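Local coordinates for protein pectinesterase A (Erwinia chrysanthemi, PDB 2NTP) that hydrolyses the methyl esters of polygalacturonate in plant pectin, releasing methanol, as the first step in maceration and soft rot of plant tissue, at residues 43-48 with 67-72; 86-91 with 105-110; 270-275 with 304-309; 225-230 with 274-279. All coordinates share one frame; numbering follows the deposited sequence.

Interaction 1 (43-48 with 67-72); sequences VYNERL and IAAATA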
loop_
_atom_site.group_PDB
_atom_site.type_symbol
_atom_site.label_atom_id
_atom_site.label_comp_id
_atom_site.label_asym_id
_atom_site.label_seq_id
_atom_site.Cartn_x
_atom_site.Cartn_y
_atom_site.Cartn_z
ATOM N N VAL A 43 -15.850 -12.823 6.693
ATOM C CA VAL A 43 -14.428 -12.917 6.368
ATOM C C VAL A 43 -14.278 -13.907 5.219
ATOM O O VAL A 43 -14.549 -15.108 5.365
ATOM C CB VAL A 43 -13.567 -13.345 7.589
ATOM C CG1 VAL A 43 -12.098 -13.476 7.202
ATOM C CG2 VAL A 43 -13.723 -12.352 8.728
ATOM N N TYR A 44 -13.861 -13.384 4.075
ATOM C CA TYR A 44 -13.697 -14.173 2.863
ATOM C C TYR A 44 -12.226 -14.502 2.665
ATOM O O TYR A 44 -11.416 -13.626 2.345
ATOM C CB TYR A 44 -14.297 -13.427 1.667
ATOM C CG TYR A 44 -15.773 -13.135 1.858
ATOM C CD1 TYR A 44 -16.200 -12.024 2.594
ATOM C CD2 TYR A 44 -16.744 -13.993 1.336
ATOM C CE1 TYR A 44 -17.559 -11.767 2.791
ATOM C CE2 TYR A 44 -18.099 -13.744 1.529
ATOM C CZ TYR A 44 -18.498 -12.633 2.251
ATOM O OH TYR A 44 -19.844 -12.392 2.430
ATOM N N ASN A 45 -11.881 -15.768 2.894
ATOM C CA ASN A 45 -10.498 -16.224 2.760
ATOM C C ASN A 45 -10.179 -16.519 1.296
ATOM O O ASN A 45 -10.252 -17.667 0.835
ATOM C CB ASN A 45 -10.238 -17.438 3.663
ATOM C CG ASN A 45 -8.799 -17.938 3.595
ATOM O OD1 ASN A 45 -8.545 -19.134 3.765
ATOM N ND2 ASN A 45 -7.853 -17.030 3.359
ATOM N N GLU A 46 -9.842 -15.456 0.572
ATOM C CA GLU A 46 -9.670 -15.517 -0.869
ATOM C C GLU A 46 -8.504 -14.654 -1.310
ATOM O O GLU A 46 -8.188 -13.644 -0.671
ATOM C CB GLU A 46 -10.935 -15.026 -1.579
ATOM C CG GLU A 46 -12.185 -15.823 -1.265
ATOM C CD GLU A 46 -13.363 -15.390 -2.101
ATOM O OE1 GLU A 46 -13.206 -15.313 -3.337
ATOM O OE2 GLU A 46 -14.439 -15.140 -1.519
ATOM N N ARG A 47 -7.876 -15.070 -2.401
ATOM C CA ARG A 47 -6.918 -14.245 -3.117
ATOM C C ARG A 47 -7.506 -13.947 -4.494
ATOM O O ARG A 47 -8.027 -14.849 -5.170
ATOM C CB ARG A 47 -5.579 -14.960 -3.233
ATOM C CG ARG A 47 -5.023 -15.411 -1.886
ATOM C CD ARG A 47 -3.621 -15.955 -2.026
ATOM N NE ARG A 47 -2.713 -14.916 -2.487
ATOM C CZ ARG A 47 -1.564 -15.129 -3.116
ATOM N NH1 ARG A 47 -1.146 -16.364 -3.386
ATOM N NH2 ARG A 47 -0.831 -14.094 -3.488
ATOM N N LEU A 48 -7.440 -12.680 -4.891
ATOM C CA LEU A 48 -8.104 -12.214 -6.106
ATOM C C LEU A 48 -7.154 -11.488 -7.043
ATOM O O LEU A 48 -6.290 -10.730 -6.599
ATOM C CB LEU A 48 -9.274 -11.289 -5.752
ATOM C CG LEU A 48 -10.305 -11.792 -4.736
ATOM C CD1 LEU A 48 -11.192 -10.644 -4.265
ATOM C CD2 LEU A 48 -11.139 -12.932 -5.307
ATOM N N ILE A 67 -11.715 -9.234 3.175
ATOM C CA ILE A 67 -11.074 -10.141 2.226
ATOM C C ILE A 67 -9.659 -10.366 2.742
ATOM O O ILE A 67 -8.895 -9.417 2.896
ATOM C CB ILE A 67 -11.031 -9.544 0.797
ATOM C CG1 ILE A 67 -12.416 -9.001 0.407
ATOM C CG2 ILE A 67 -10.499 -10.573 -0.207
ATOM C CD1 ILE A 67 -12.442 -8.163 -0.878
ATOM N N ALA A 68 -9.324 -11.619 3.034
ATOM C CA ALA A 68 -8.078 -11.921 3.738
ATOM C C ALA A 68 -7.430 -13.221 3.285
ATOM O O ALA A 68 -8.111 -14.213 3.019
ATOM C CB ALA A 68 -8.330 -11.964 5.239
ATOM N N ALA A 69 -6.105 -13.197 3.194
ATOM C CA ALA A 69 -5.308 -14.403 2.979
ATOM C C ALA A 69 -3.913 -14.190 3.555
ATOM O O ALA A 69 -3.439 -13.052 3.638
ATOM C CB ALA A 69 -5.233 -14.754 1.498
ATOM N N ALA A 70 -3.268 -15.282 3.958
ATOM C CA ALA A 70 -1.920 -15.220 4.518
ATOM C C ALA A 70 -0.884 -15.730 3.523
ATOM O O ALA A 70 -0.835 -16.929 3.217
ATOM C CB ALA A 70 -1.848 -16.006 5.825
ATOM N N THR A 71 -0.061 -14.817 3.007
ATOM C CA THR A 71 0.985 -15.174 2.046
ATOM C C THR A 71 2.170 -14.224 2.180
ATOM O O THR A 71 2.011 -13.013 2.004
ATOM C CB THR A 71 0.472 -15.111 0.572
ATOM O OG1 THR A 71 -0.886 -15.574 0.494
ATOM C CG2 THR A 71 1.362 -15.935 -0.365
ATOM N N ALA A 72 3.348 -14.761 2.499
ATOM C CA ALA A 72 4.573 -13.955 2.468
ATOM C C ALA A 72 5.325 -14.191 1.166
ATOM O O ALA A 72 5.080 -15.190 0.476
ATOM C CB ALA A 72 5.467 -14.272 3.664
HETATM O O HOH W 1 -4.748 -17.724 3.519
#

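Interaction 2 (86-91 with 105-110); sequences AGSSTI and IRNDFD. With ADA (alpha-D-galactopyranuronic acid), chain C.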
loop_
_atom_site.group_PDB
_atom_site.type_symbol
_atom_site.label_atom_id
_atom_site.label_comp_id
_atom_site.label_asym_id
_atom_site.label_seq_id
_atom_site.Cartn_x
_atom_site.Cartn_y
_atom_site.Cartn_z
ATOM N N ALA A 86 5.473 -9.265 -5.204
ATOM C CA ALA A 86 4.294 -9.110 -6.055
ATOM C C ALA A 86 3.328 -10.292 -5.875
ATOM O O ALA A 86 2.127 -10.100 -5.641
ATOM C CB ALA A 86 4.700 -8.941 -7.522
ATOM N N GLY A 87 3.874 -11.507 -5.933
ATOM C CA GLY A 87 3.088 -12.737 -5.831
ATOM C C GLY A 87 2.378 -12.980 -4.513
ATOM O O GLY A 87 1.478 -13.816 -4.443
ATOM N N SER A 88 2.771 -12.251 -3.470
ATOM C CA SER A 88 2.213 -12.446 -2.127
ATOM C C SER A 88 0.873 -11.743 -1.908
ATOM O O SER A 88 0.219 -11.954 -0.882
ATOM C CB SER A 88 3.203 -11.950 -1.067
ATOM O OG SER A 88 3.202 -10.529 -0.993
ATOM N N SER A 89 0.478 -10.899 -2.861
ATOM C CA SER A 89 -0.646 -9.992 -2.650
ATOM C C SER A 89 -1.977 -10.711 -2.474
ATOM O O SER A 89 -2.289 -11.639 -3.216
ATOM C CB SER A 89 -0.753 -8.981 -3.790
ATOM O OG SER A 89 -1.643 -7.943 -3.409
ATOM N N THR A 90 -2.767 -10.259 -1.499
ATOM C CA THR A 90 -4.111 -10.805 -1.308
ATOM C C THR A 90 -4.998 -10.400 -2.484
ATOM O O THR A 90 -5.711 -11.234 -3.046
ATOM C CB THR A 90 -4.722 -10.365 0.040
ATOM O OG1 THR A 90 -3.916 -10.880 1.107
ATOM C CG2 THR A 90 -6.162 -10.890 0.202
ATOM N N ILE A 91 -4.945 -9.121 -2.853
ATOM C CA ILE A 91 -5.685 -8.618 -4.010
ATOM C C ILE A 91 -4.725 -7.931 -4.975
ATOM O O ILE A 91 -3.920 -7.089 -4.571
ATOM C CB ILE A 91 -6.837 -7.665 -3.594
ATOM C CG1 ILE A 91 -7.895 -8.437 -2.794
ATOM C CG2 ILE A 91 -7.469 -6.988 -4.828
ATOM C CD1 ILE A 91 -9.112 -7.610 -2.386
ATOM N N ILE A 105 -9.157 -5.236 3.418
ATOM C CA ILE A 105 -8.300 -6.167 2.688
ATOM C C ILE A 105 -7.069 -6.431 3.561
ATOM O O ILE A 105 -6.371 -5.495 3.959
ATOM C CB ILE A 105 -7.850 -5.591 1.322
ATOM C CG1 ILE A 105 -9.068 -5.196 0.468
ATOM C CG2 ILE A 105 -6.966 -6.600 0.587
ATOM C CD1 ILE A 105 -8.746 -4.255 -0.704
ATOM N N ARG A 106 -6.826 -7.702 3.871
ATOM C CA ARG A 106 -5.737 -8.085 4.769
ATOM C C ARG A 106 -4.769 -9.071 4.128
ATOM O O ARG A 106 -5.178 -9.961 3.372
ATOM C CB ARG A 106 -6.275 -8.745 6.050
ATOM C CG ARG A 106 -7.426 -8.036 6.744
ATOM C CD ARG A 106 -7.588 -8.557 8.182
ATOM N NE ARG A 106 -7.704 -10.017 8.236
ATOM C CZ ARG A 106 -8.660 -10.690 8.878
ATOM N NH1 ARG A 106 -9.609 -10.056 9.563
ATOM N NH2 ARG A 106 -8.660 -12.014 8.843
ATOM N N ASN A 107 -3.486 -8.914 4.444
ATOM C CA ASN A 107 -2.574 -10.051 4.381
ATOM C C ASN A 107 -2.364 -10.537 5.808
ATOM O O ASN A 107 -1.919 -9.780 6.680
ATOM C CB ASN A 107 -1.250 -9.725 3.686
ATOM C CG ASN A 107 -0.471 -10.986 3.305
ATOM O OD1 ASN A 107 -0.311 -11.904 4.117
ATOM N ND2 ASN A 107 0.012 -11.033 2.072
ATOM N N ASP A 108 -2.735 -11.790 6.046
ATOM C CA ASP A 108 -2.752 -12.335 7.399
ATOM C C ASP A 108 -1.455 -13.043 7.778
ATOM O O ASP A 108 -1.398 -13.723 8.810
ATOM C CB ASP A 108 -3.957 -13.268 7.590
ATOM C CG ASP A 108 -5.257 -12.515 7.792
ATOM O OD1 ASP A 108 -5.228 -11.294 8.051
ATOM O OD2 ASP A 108 -6.321 -13.164 7.706
ATOM N N PHE A 109 -0.414 -12.884 6.959
ATOM C CA PHE A 109 0.902 -13.395 7.332
ATOM C C PHE A 109 1.251 -12.858 8.712
ATOM O O PHE A 109 1.275 -11.639 8.943
ATOM C CB PHE A 109 1.984 -13.027 6.312
ATOM C CG PHE A 109 3.377 -13.405 6.744
ATOM C CD1 PHE A 109 3.733 -14.741 6.898
ATOM C CD2 PHE A 109 4.332 -12.420 6.994
ATOM C CE1 PHE A 109 5.019 -15.094 7.296
ATOM C CE2 PHE A 109 5.624 -12.762 7.400
ATOM C CZ PHE A 109 5.965 -14.106 7.547
ATOM N N ASP A 110 1.497 -13.780 9.635
ATOM C CA ASP A 110 1.754 -13.411 11.015
ATOM C C ASP A 110 3.222 -13.041 11.176
ATOM O O ASP A 110 4.029 -13.832 11.664
ATOM C CB ASP A 110 1.359 -14.557 11.951
ATOM C CG ASP A 110 1.213 -14.119 13.399
ATOM O OD1 ASP A 110 1.821 -13.105 13.811
ATOM O OD2 ASP A 110 0.487 -14.820 14.141
HETATM C C1 ADA C . 12.230 -6.951 -6.278
HETATM C C2 ADA C . 11.984 -6.077 -7.508
HETATM C C3 ADA C . 10.503 -5.712 -7.631
HETATM C C4 ADA C . 9.620 -6.962 -7.564
HETATM C C5 ADA C . 9.957 -7.760 -6.304
HETATM C C6 ADA C . 9.152 -9.029 -6.210
HETATM O O2 ADA C . 12.773 -4.892 -7.383
HETATM O O3 ADA C . 10.265 -4.970 -8.839
HETATM O O4 ADA C . 9.846 -7.806 -8.702
HETATM O O5 ADA C . 11.355 -8.084 -6.296
HETATM O O6B ADA C . 7.927 -8.993 -6.455
HETATM O O6A ADA C . 9.746 -10.076 -5.884
#

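Interaction 3 (270-275 with 304-309); sequences TSMDNH and YKSYGA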
loop_
_atom_site.group_PDB
_atom_site.type_symbol
_atom_site.label_atom_id
_atom_site.label_comp_id
_atom_site.label_asym_id
_atom_site.label_seq_id
_atom_site.Cartn_x
_atom_site.Cartn_y
_atom_site.Cartn_z
ATOM N N THR A 270 -0.975 17.176 7.266
ATOM C CA THR A 270 -1.108 15.858 7.875
ATOM C C THR A 270 -0.584 15.853 9.313
ATOM O O THR A 270 0.477 16.407 9.592
ATOM C CB THR A 270 -0.419 14.789 6.986
ATOM O OG1 THR A 270 -1.217 14.590 5.816
ATOM C CG2 THR A 270 -0.263 13.453 7.708
ATOM N N SER A 271 -1.345 15.245 10.221
ATOM C CA SER A 271 -0.913 15.128 11.613
ATOM C C SER A 271 0.073 13.977 11.764
ATOM O O SER A 271 -0.020 12.969 11.064
ATOM C CB SER A 271 -2.096 14.948 12.564
ATOM O OG SER A 271 -2.746 13.716 12.364
ATOM N N MET A 272 1.023 14.141 12.677
ATOM C CA MET A 272 2.036 13.121 12.921
ATOM C C MET A 272 2.300 13.028 14.405
ATOM O O MET A 272 2.620 14.034 15.039
ATOM C CB MET A 272 3.341 13.473 12.204
ATOM C CG MET A 272 3.233 13.565 10.700
ATOM S SD MET A 272 4.717 14.238 9.951
ATOM C CE MET A 272 4.226 14.171 8.231
ATOM N N ASP A 273 2.176 11.825 14.960
ATOM C CA ASP A 273 2.584 11.596 16.344
ATOM C C ASP A 273 4.106 11.490 16.443
ATOM O O ASP A 273 4.808 11.442 15.421
ATOM C CB ASP A 273 1.905 10.356 16.928
ATOM C CG ASP A 273 1.753 10.428 18.450
ATOM O OD1 ASP A 273 2.293 11.368 19.094
ATOM O OD2 ASP A 273 1.082 9.539 19.009
ATOM N N ASN A 274 4.620 11.457 17.673
ATOM C CA ASN A 274 6.062 11.558 17.884
ATOM C C ASN A 274 6.861 10.283 17.608
ATOM O O ASN A 274 8.062 10.259 17.838
ATOM C CB ASN A 274 6.390 12.129 19.282
ATOM C CG ASN A 274 6.210 11.118 20.396
ATOM O OD1 ASN A 274 5.827 9.972 20.169
ATOM N ND2 ASN A 274 6.499 11.544 21.624
ATOM N N HIS A 275 6.203 9.238 17.103
ATOM C CA HIS A 275 6.930 8.056 16.627
ATOM C C HIS A 275 7.758 8.389 15.374
ATOM O O HIS A 275 8.729 7.698 15.053
ATOM C CB HIS A 275 5.983 6.861 16.405
ATOM C CG HIS A 275 4.955 7.075 15.334
ATOM N ND1 HIS A 275 3.949 8.015 15.431
ATOM C CD2 HIS A 275 4.759 6.438 14.153
ATOM C CE1 HIS A 275 3.191 7.959 14.350
ATOM N NE2 HIS A 275 3.663 7.011 13.558
ATOM N N TYR A 304 4.352 19.801 3.960
ATOM C CA TYR A 304 3.710 21.100 3.974
ATOM C C TYR A 304 2.730 21.130 5.136
ATOM O O TYR A 304 1.780 20.356 5.174
ATOM C CB TYR A 304 2.993 21.369 2.650
ATOM C CG TYR A 304 2.289 22.712 2.599
ATOM C CD1 TYR A 304 3.009 23.897 2.437
ATOM C CD2 TYR A 304 0.901 22.794 2.708
ATOM C CE1 TYR A 304 2.362 25.130 2.386
ATOM C CE2 TYR A 304 0.242 24.022 2.655
ATOM C CZ TYR A 304 0.979 25.184 2.495
ATOM O OH TYR A 304 0.327 26.398 2.447
ATOM N N LYS A 305 3.003 22.010 6.093
ATOM C CA LYS A 305 2.132 22.243 7.246
ATOM C C LYS A 305 1.744 20.965 8.005
ATOM O O LYS A 305 0.581 20.764 8.364
ATOM C CB LYS A 305 0.905 23.077 6.837
ATOM C CG LYS A 305 1.304 24.443 6.287
ATOM C CD LYS A 305 0.123 25.367 6.083
ATOM C CE LYS A 305 0.617 26.780 5.798
ATOM N NZ LYS A 305 -0.493 27.767 5.650
ATOM N N SER A 306 2.734 20.107 8.248
ATOM C CA SER A 306 2.535 18.988 9.155
ATOM C C SER A 306 2.242 19.542 10.550
ATOM O O SER A 306 2.650 20.655 10.886
ATOM C CB SER A 306 3.758 18.075 9.187
ATOM O OG SER A 306 4.021 17.518 7.913
ATOM N N TYR A 307 1.513 18.776 11.348
ATOM C CA TYR A 307 1.256 19.164 12.732
ATOM C C TYR A 307 1.279 17.931 13.633
ATOM O O TYR A 307 1.458 16.811 13.150
ATOM C CB TYR A 307 -0.041 19.986 12.850
ATOM C CG TYR A 307 -1.305 19.267 12.438
ATOM C CD1 TYR A 307 -1.608 19.060 11.087
ATOM C CD2 TYR A 307 -2.212 18.820 13.393
ATOM C CE1 TYR A 307 -2.776 18.400 10.702
ATOM C CE2 TYR A 307 -3.386 18.169 13.023
ATOM C CZ TYR A 307 -3.659 17.960 11.676
ATOM O OH TYR A 307 -4.818 17.301 11.312
ATOM N N GLY A 308 1.139 18.136 14.938
ATOM C CA GLY A 308 1.316 17.048 15.904
ATOM C C GLY A 308 2.770 16.901 16.312
ATOM O O GLY A 308 3.660 17.476 15.680
ATOM N N ALA A 309 3.014 16.106 17.354
ATOM C CA ALA A 309 4.338 16.017 17.977
ATOM C C ALA A 309 5.466 15.538 17.053
ATOM O O ALA A 309 6.635 15.851 17.291
ATOM C CB ALA A 309 4.277 15.171 19.242
HETATM O O HOH W 2 1.802 17.474 6.299
#

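Interaction 4 (225-230 with 274-279); sequences SRVIRE and NHIYGW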
loop_
_atom_site.group_PDB
_atom_site.type_symbol
_atom_site.label_atom_id
_atom_site.label_comp_id
_atom_site.label_asym_id
_atom_site.label_seq_id
_atom_site.Cartn_x
_atom_site.Cartn_y
_atom_site.Cartn_z
ATOM N N SER A 225 -4.355 13.897 6.313
ATOM C CA SER A 225 -4.370 12.575 6.914
ATOM C C SER A 225 -3.813 12.582 8.332
ATOM O O SER A 225 -3.483 13.635 8.881
ATOM C CB SER A 225 -3.599 11.595 6.022
ATOM O OG SER A 225 -4.333 11.339 4.837
ATOM N N ARG A 226 -3.726 11.396 8.924
ATOM C CA ARG A 226 -3.254 11.240 10.283
ATOM C C ARG A 226 -2.248 10.105 10.299
ATOM O O ARG A 226 -2.571 8.976 9.928
ATOM C CB ARG A 226 -4.425 10.946 11.232
ATOM C CG ARG A 226 -5.384 12.137 11.405
ATOM C CD ARG A 226 -6.784 11.718 11.850
ATOM N NE ARG A 226 -7.439 10.844 10.872
ATOM C CZ ARG A 226 -7.985 11.241 9.720
ATOM N NH1 ARG A 226 -7.976 12.519 9.359
ATOM N NH2 ARG A 226 -8.543 10.343 8.920
ATOM N N VAL A 227 -1.026 10.437 10.702
ATOM C CA VAL A 227 0.061 9.487 10.858
ATOM C C VAL A 227 0.121 9.131 12.341
ATOM O O VAL A 227 0.545 9.937 13.175
ATOM C CB VAL A 227 1.387 10.095 10.330
ATOM C CG1 VAL A 227 2.600 9.302 10.790
ATOM C CG2 VAL A 227 1.342 10.184 8.810
ATOM N N ILE A 228 -0.340 7.924 12.662
ATOM C CA ILE A 228 -0.583 7.543 14.055
ATOM C C ILE A 228 0.124 6.249 14.451
ATOM O O ILE A 228 0.442 5.415 13.605
ATOM C CB ILE A 228 -2.108 7.434 14.379
ATOM C CG1 ILE A 228 -2.774 6.301 13.589
ATOM C CG2 ILE A 228 -2.824 8.783 14.131
ATOM C CD1 ILE A 228 -4.236 6.043 13.984
ATOM N N ARG A 229 0.371 6.102 15.747
ATOM C CA ARG A 229 0.938 4.869 16.275
ATOM C C ARG A 229 -0.187 3.925 16.665
ATOM O O ARG A 229 -1.242 4.356 17.151
ATOM C CB ARG A 229 1.857 5.137 17.467
ATOM C CG ARG A 229 1.274 6.041 18.515
ATOM C CD ARG A 229 2.092 5.996 19.783
ATOM N NE ARG A 229 2.345 7.339 20.277
ATOM C CZ ARG A 229 3.539 7.919 20.288
ATOM N NH1 ARG A 229 4.619 7.267 19.867
ATOM N NH2 ARG A 229 3.658 9.149 20.754
ATOM N N GLU A 230 0.051 2.639 16.437
ATOM C CA GLU A 230 -0.888 1.575 16.763
ATOM C C GLU A 230 -1.145 1.492 18.270
ATOM O O GLU A 230 -2.258 1.187 18.717
ATOM C CB GLU A 230 -0.290 0.266 16.260
ATOM C CG GLU A 230 -1.039 -0.973 16.623
ATOM C CD GLU A 230 -0.379 -2.195 16.042
ATOM O OE1 GLU A 230 -0.992 -2.808 15.151
ATOM O OE2 GLU A 230 0.756 -2.527 16.471
ATOM N N ASN A 274 4.620 11.457 17.673
ATOM C CA ASN A 274 6.062 11.558 17.884
ATOM C C ASN A 274 6.861 10.283 17.608
ATOM O O ASN A 274 8.062 10.259 17.838
ATOM C CB ASN A 274 6.390 12.129 19.282
ATOM C CG ASN A 274 6.210 11.118 20.396
ATOM O OD1 ASN A 274 5.827 9.972 20.169
ATOM N ND2 ASN A 274 6.499 11.544 21.624
ATOM N N HIS A 275 6.203 9.238 17.103
ATOM C CA HIS A 275 6.930 8.056 16.627
ATOM C C HIS A 275 7.758 8.389 15.374
ATOM O O HIS A 275 8.729 7.698 15.053
ATOM C CB HIS A 275 5.983 6.861 16.405
ATOM C CG HIS A 275 4.955 7.075 15.334
ATOM N ND1 HIS A 275 3.949 8.015 15.431
ATOM C CD2 HIS A 275 4.759 6.438 14.153
ATOM C CE1 HIS A 275 3.191 7.959 14.350
ATOM N NE2 HIS A 275 3.663 7.011 13.558
ATOM N N ILE A 276 7.389 9.472 14.698
ATOM C CA ILE A 276 8.073 9.926 13.487
ATOM C C ILE A 276 9.363 10.682 13.825
ATOM O O ILE A 276 9.340 11.632 14.622
ATOM C CB ILE A 276 7.145 10.845 12.632
ATOM C CG1 ILE A 276 5.900 10.088 12.135
ATOM C CG2 ILE A 276 7.921 11.475 11.463
ATOM C CD1 ILE A 276 6.189 8.818 11.307
ATOM N N TYR A 277 10.475 10.266 13.216
ATOM C CA TYR A 277 11.760 10.964 13.382
ATOM C C TYR A 277 12.168 11.811 12.174
ATOM O O TYR A 277 13.036 12.688 12.291
ATOM C CB TYR A 277 12.890 9.992 13.770
ATOM C CG TYR A 277 13.175 8.898 12.759
ATOM C CD1 TYR A 277 13.890 9.161 11.586
ATOM C CD2 TYR A 277 12.745 7.593 12.986
ATOM C CE1 TYR A 277 14.149 8.147 10.657
ATOM C CE2 TYR A 277 13.003 6.573 12.064
ATOM C CZ TYR A 277 13.702 6.859 10.909
ATOM O OH TYR A 277 13.952 5.853 10.004
ATOM N N GLY A 278 11.551 11.551 11.021
ATOM C CA GLY A 278 11.916 12.216 9.767
ATOM C C GLY A 278 12.084 11.220 8.637
ATOM O O GLY A 278 11.402 10.196 8.603
ATOM N N TRP A 279 12.988 11.524 7.710
ATOM C CA TRP A 279 13.227 10.674 6.545
ATOM C C TRP A 279 14.445 9.775 6.774
ATOM O O TRP A 279 15.181 9.954 7.747
ATOM C CB TRP A 279 13.447 11.542 5.300
ATOM C CG TRP A 279 12.328 12.507 5.005
ATOM C CD1 TRP A 279 12.293 13.841 5.308
ATOM C CD2 TRP A 279 11.088 12.214 4.346
ATOM N NE1 TRP A 279 11.110 14.395 4.879
ATOM C CE2 TRP A 279 10.350 13.420 4.287
ATOM C CE3 TRP A 279 10.528 11.050 3.798
ATOM C CZ2 TRP A 279 9.079 13.496 3.699
ATOM C CZ3 TRP A 279 9.271 11.123 3.211
ATOM C CH2 TRP A 279 8.555 12.341 3.168
HETATM O O HOH W 3 2.222 6.136 11.013
#

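Interaction 1 (43-48 with 67-72)
The carbonyl oxygen of A68 is gripped from the 43-48 side. ND2 of N45 donates to A68 O at 2.8 Å, nearly straight at 166°. The backbone N of E46 adds a weak bond, and CA of N45 also points its hydrogen at the same oxygen. CG of N45 lies anti to its backbone N (chi1 -178°), which carries the amide out alongside 67-72. A68 O lies in the amide plane, which is consistent with a well-defined amide rotation. A water takes a hydrogen from N45 ND2 and from A70 N, and ties the amide to A70, just past the strand. A68 N donates to Y44 O at 3.0 Å, a parallel strand bond. N45 centres an inverse gamma turn, and the chain swings away from the sheet there. R47 CG then rests on A69 CB at 3.5 Å. T71 OG1 sits over one face of the R47 guanidinium, toward its rim; NH2 of R47 bonds to G87 O. L48 CD1 meets I67 CG2 at 4.1 Å, the two side chains crossing at about a right angle. Strands 42-45 and 65-69 are neighbours in a parallel beta-helix sheet. Helix 21-26 packs on Y44, L48 and I67.

Interaction 2 (86-91 with 105-110)
T90 reaches across to R106 where two sheets of the right-handed parallel beta-helix come together, the fold of pectin methylesterases. Its CB stands 3.4 Å from R106 O. OG1 goes further and donates to that oxygen at 2.8 Å, tilted 29° from the carbonyl plane. CG2, the other branch, also lies against R106 O and faces CG2 of I105. With chi1 at -62°, OG1 lies beside the backbone N and the methyl beside the carbonyl carbon. The hydroxyl thus binds a strand carbonyl near the end of strand 103-107, while the backbone of T90 is itself bonded to L48 and V131.

Next to T90 in the chain, I91 packs on I105 in the core at about a right angle. CD1 of I91 touches CG1 of I105 at 3.7 Å and also nears its CG2 and CD1.

At the other end, N107 turns its amide toward 86-91, and ND2 comes to 3.1 Å from S88 O. The hydrogen bonds of ND2 go to T71 O and V131 O. OD1 accepts from F109 N within the carbonyl plane, an Asx turn that bends the chain as it leaves the strand. R106 grips D108 side-on, NE to OD1 and NH2 to OD2, a salt bridge on the other side of the strand from T90.

The run 86-91 also reaches the substrate groove; the S88 side chain is about 5 Å from those of T85 and Q129, which bind substrate. There A86 N donates to carboxylate oxygen O6B of a bound galacturonate at 2.8 Å, almost straight at 174°.

Interaction 3 (270-275 with 304-309)
The ring of Y307 lies against S271. CB of S271 sits over one face, 3.7 Å from the ring centroid and 23° off the normal, a CH-pi contact. K305 O lies at the ring edge, in plane. Y307 holds CG between its backbone N and carbonyl carbon (chi1 62°), which folds the ring back over 270-271. The backbones join beside it. Y307 N donates to T270 O at 3.1 Å. M272 N donates to Y307 O at 2.7 Å. These two bonds bracket S271 and make a single bridge. M272 extends beyond CG and lays CE against S306 OG at 3.4 Å; that hydroxyl is also bonded to E303. A water receives a hydrogen from T270 N and gives its own to Y304 O and S306 OG, linking the start of both segments. Further along, CB of N274 meets CB of A309 at 3.7 Å. G308 CA comes within 3.4 Å of M272 O, a CA-H...O contact. The contact is a surface one, far from the catalytic and substrate-binding residues. It continues the ladder of a parallel beta-helix past its last regular strand, with a loop laid along strand 271-272.

Interaction 4 (225-230 with 274-279)
H275 and R229 both hold CG between backbone N and carbonyl carbon (chi1 64° and 48°). The imidazole is thereby turned in toward strand 226-229, and the arginine runs past it in the opposite direction. CB of R229 lies over one face of the H275 ring, toward the rim, 4.3 Å from its centroid. CG1 of I276 covers the opposite face over its centre. The CE1 edge of the ring points at V227 O, with CE1 3.5 Å from that oxygen. NE2 is 3.1 Å from a water that donates to I228 O, tying the NE2 edge to the strand backbone. The guanidinium of R229 meets N274 OD1 at its edge. NH2 and, weakly, NH1 point at that oxygen; the 2.4 Å NH2 distance is too short to be trusted. NE of R229 makes a salt bridge with D273. Beside the ring, V227 CG1 packs on I276 CG1 at 3.6 Å, the side chains crossing at about a right angle. The side chain of I276 is about 8 Å from that of substrate-binding Y206. The turn 273-275 links strand 271-272, the neighbour of 226-229, to 276-278. V227, H275 and I276 are the buried packing between two parallel sheets of a beta-helix.

In the fold
The four contacts belong to one right-handed parallel beta-helix and share its eight-stranded parallel sheet. Interactions 1 and 2 come first along the chain and sit in the early turns, with centres 6 Å apart. Strands 65-69 and 103-107 are neighbours there, and A69 O probably accepts a hydrogen bond from D108 N. Interactions 3 and 4 lie in the late turns, 7 Å apart, and share N274 and H275. Strands 226-229 and 271-272 pair there, with a probable hydrogen bond from V227 N to S271 O. The centres of 1 and 3 are about 33 Å apart, so the pairs mark two ends of the sheet. Interaction 2 reaches the bound oligosaccharide directly, while interaction 3 lies far from the catalytic and substrate-binding residues.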